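Local coordinates for protein haloacid dehalogenase-like hydrolase (Bacteroides thetaiotaomicron, PDB 2RAR) that probably acts as a magnesium-dependent phosphatase of the haloacid dehalogenase superfamily, at residues 103-108 and 149-154. The protein carries 1 engineered substitution. Residues are numbered along the deposited sequence; the frame is centred on the assembly and turned at random.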
loop_
_atom_site.group_PDB
_atom_site.type_symbol
_atom_site.label_atom_id
_atom_site.label_comp_id
_atom_site.label_asym_id
_atom_site.label_seq_id
_atom_site.Cartn_x
_atom_site.Cartn_y
_atom_site.Cartn_z
ATOM N N PRO A 103 -5.851 17.063 -9.261
ATOM C CA PRO A 103 -6.142 16.898 -7.825
ATOM C C PRO A 103 -4.946 16.219 -7.140
ATOM O O PRO A 103 -4.206 15.462 -7.718
ATOM C CB PRO A 103 -7.312 15.953 -7.709
ATOM C CG PRO A 103 -7.589 15.621 -9.157
ATOM C CD PRO A 103 -6.647 16.148 -10.120
ATOM N N CYS A 104 -4.903 16.509 -5.864
ATOM C CA CYS A 104 -3.920 15.826 -4.999
ATOM C C CYS A 104 -4.493 15.637 -3.621
ATOM O O CYS A 104 -5.136 16.528 -3.018
ATOM C CB CYS A 104 -2.667 16.644 -4.938
ATOM S SG CYS A 104 -1.250 15.789 -4.114
ATOM N N ILE A 105 -4.291 14.418 -3.065
ATOM C CA ILE A 105 -4.728 14.058 -1.698
ATOM C C ILE A 105 -3.544 14.266 -0.764
ATOM O O ILE A 105 -2.399 13.988 -1.153
ATOM C CB ILE A 105 -5.180 12.534 -1.590
ATOM C CG1 ILE A 105 -6.478 12.426 -2.415
ATOM C CG2 ILE A 105 -5.338 12.081 -0.176
ATOM C CD1 ILE A 105 -6.756 10.940 -2.774
ATOM N N PHE A 106 -3.820 14.856 0.387
ATOM C CA PHE A 106 -2.773 15.096 1.403
ATOM C C PHE A 106 -3.217 14.428 2.686
ATOM O O PHE A 106 -4.260 14.683 3.252
ATOM C CB PHE A 106 -2.595 16.665 1.686
ATOM C CG PHE A 106 -2.093 17.380 0.510
ATOM C CD1 PHE A 106 -2.935 17.766 -0.527
ATOM C CD2 PHE A 106 -0.726 17.683 0.357
ATOM C CE1 PHE A 106 -2.395 18.395 -1.673
ATOM C CE2 PHE A 106 -0.229 18.317 -0.743
ATOM C CZ PHE A 106 -1.015 18.672 -1.812
ATOM N N VAL A 107 -2.329 13.447 3.129
ATOM C CA VAL A 107 -2.635 12.668 4.268
ATOM C C VAL A 107 -1.797 13.038 5.462
ATOM O O VAL A 107 -0.552 13.015 5.342
ATOM C CB VAL A 107 -2.424 11.125 4.005
ATOM C CG1 VAL A 107 -3.016 10.330 5.144
ATOM C CG2 VAL A 107 -2.969 10.695 2.644
ATOM N N GLU A 108 -2.485 13.420 6.540
ATOM C CA GLU A 108 -1.779 13.662 7.859
ATOM C C GLU A 108 -1.990 12.460 8.765
ATOM O O GLU A 108 -2.770 11.501 8.457
ATOM C CB GLU A 108 -2.448 14.919 8.504
ATOM C CG GLU A 108 -2.208 16.213 7.658
ATOM C CD GLU A 108 -3.203 17.227 8.147
ATOM O OE1 GLU A 108 -2.921 17.943 9.121
ATOM O OE2 GLU A 108 -4.319 17.294 7.643
ATOM N N GLN A 149 1.836 11.483 3.552
ATOM C CA GLN A 149 1.778 10.976 2.161
ATOM C C GLN A 149 0.998 11.941 1.330
ATOM O O GLN A 149 0.010 12.439 1.800
ATOM C CB GLN A 149 1.072 9.583 2.183
ATOM C CG GLN A 149 0.987 8.999 0.727
ATOM C CD GLN A 149 0.667 7.503 0.776
ATOM O OE1 GLN A 149 1.597 6.655 0.873
ATOM N NE2 GLN A 149 -0.627 7.182 0.740
ATOM N N MET A 150 1.451 12.143 0.113
ATOM C CA MET A 150 0.664 12.839 -0.911
ATOM C C MET A 150 0.330 11.892 -1.999
ATOM O O MET A 150 1.110 11.047 -2.385
ATOM C CB MET A 150 1.482 14.045 -1.481
ATOM C CG MET A 150 1.874 15.029 -0.450
ATOM S SD MET A 150 2.897 16.324 -1.275
ATOM C CE MET A 150 4.338 15.653 -1.691
ATOM N N THR A 151 -0.889 12.058 -2.539
ATOM C CA THR A 151 -1.353 11.194 -3.660
ATOM C C THR A 151 -1.807 12.075 -4.817
ATOM O O THR A 151 -2.978 12.387 -4.894
ATOM C CB THR A 151 -2.439 10.243 -3.136
ATOM O OG1 THR A 151 -1.851 9.402 -2.095
ATOM C CG2 THR A 151 -2.966 9.293 -4.253
ATOM N N PRO A 152 -0.881 12.455 -5.675
ATOM C CA PRO A 152 -1.236 13.308 -6.857
ATOM C C PRO A 152 -1.785 12.407 -7.955
ATOM O O PRO A 152 -1.330 11.340 -8.188
ATOM C CB PRO A 152 0.058 13.947 -7.261
ATOM C CG PRO A 152 1.198 12.826 -6.793
ATOM C CD PRO A 152 0.594 12.372 -5.450
ATOM N N PHE A 153 -2.813 12.919 -8.661
ATOM C CA PHE A 153 -3.419 12.189 -9.823
ATOM C C PHE A 153 -2.687 12.692 -11.041
ATOM O O PHE A 153 -3.228 13.588 -11.775
ATOM C CB PHE A 153 -4.970 12.473 -9.819
ATOM C CG PHE A 153 -5.697 11.710 -8.769
ATOM C CD1 PHE A 153 -5.590 12.067 -7.450
ATOM C CD2 PHE A 153 -6.495 10.591 -9.095
ATOM C CE1 PHE A 153 -6.200 11.436 -6.503
ATOM C CE2 PHE A 153 -7.136 9.901 -8.106
ATOM C CZ PHE A 153 -6.996 10.309 -6.775
ATOM N N ILE A 154 -1.449 12.246 -11.206
ATOM C CA ILE A 154 -0.558 12.629 -12.237
ATOM C C ILE A 154 -0.148 11.519 -13.109
ATOM O O ILE A 154 -0.113 10.363 -12.658
ATOM C CB ILE A 154 0.716 13.255 -11.792
ATOM C CG1 ILE A 154 1.404 12.417 -10.632
ATOM C CG2 ILE A 154 0.433 14.702 -11.216
ATOM C CD1 ILE A 154 2.790 13.077 -10.168
#
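Ile-105 and Thr-151 form an antiparallel hydrogen-bonded pair, and both amides are satisfied. Thr-151 N gives a 2.8 Å bond to Ile-105 O, and Ile-105 N reaches Thr-151 O at 3.0 Å. Val-107 N bonds Gln-149 O at 2.9 Å; the return bond from Gln-149 N is weak. Beyond the strand, Phe-153 N is held by Pro-103 O.

Ile-105 CD1 lies in the plane of the Phe-153 ring, at its edge, 3.8 Å from CE1. On the sheet face of Cys-104, Phe-106, Met-150 and Pro-152, Met-150 SD comes obliquely to Phe-106 CE2 at 3.7 Å, a Met-aromatic contact. Phe-106 CG is anti to its carbonyl carbon (chi1 -65°), which brings the ring back toward Met-150. With an alanine in place of Phe-106, Met-150 CG and SD would lose their aromatic neighbour, and the thioether is likely to be less firmly held.

Elsewhere, Thr-151 OG1 bonds Asp-180; Gln-149 bonds Asn-69 through OE1 and Gly-44 O through NE2. The Gln-149 side chain is about 8 Å from the bound vanadate, consistent with the face of Ile-105, Val-107, Gln-149 and Thr-151 turning toward the active site.

This small sheet lies apart from the mixed sheet whose strand 4-7 precedes Asp-8, and is probably part of the Cof-type HAD alpha/beta cap domain. Strand 104-107 is flanked by 112-115, and 149-152 also bonds strand 178-182. Helix 87-100 covers the face of Cys-104, Met-150 and Pro-152.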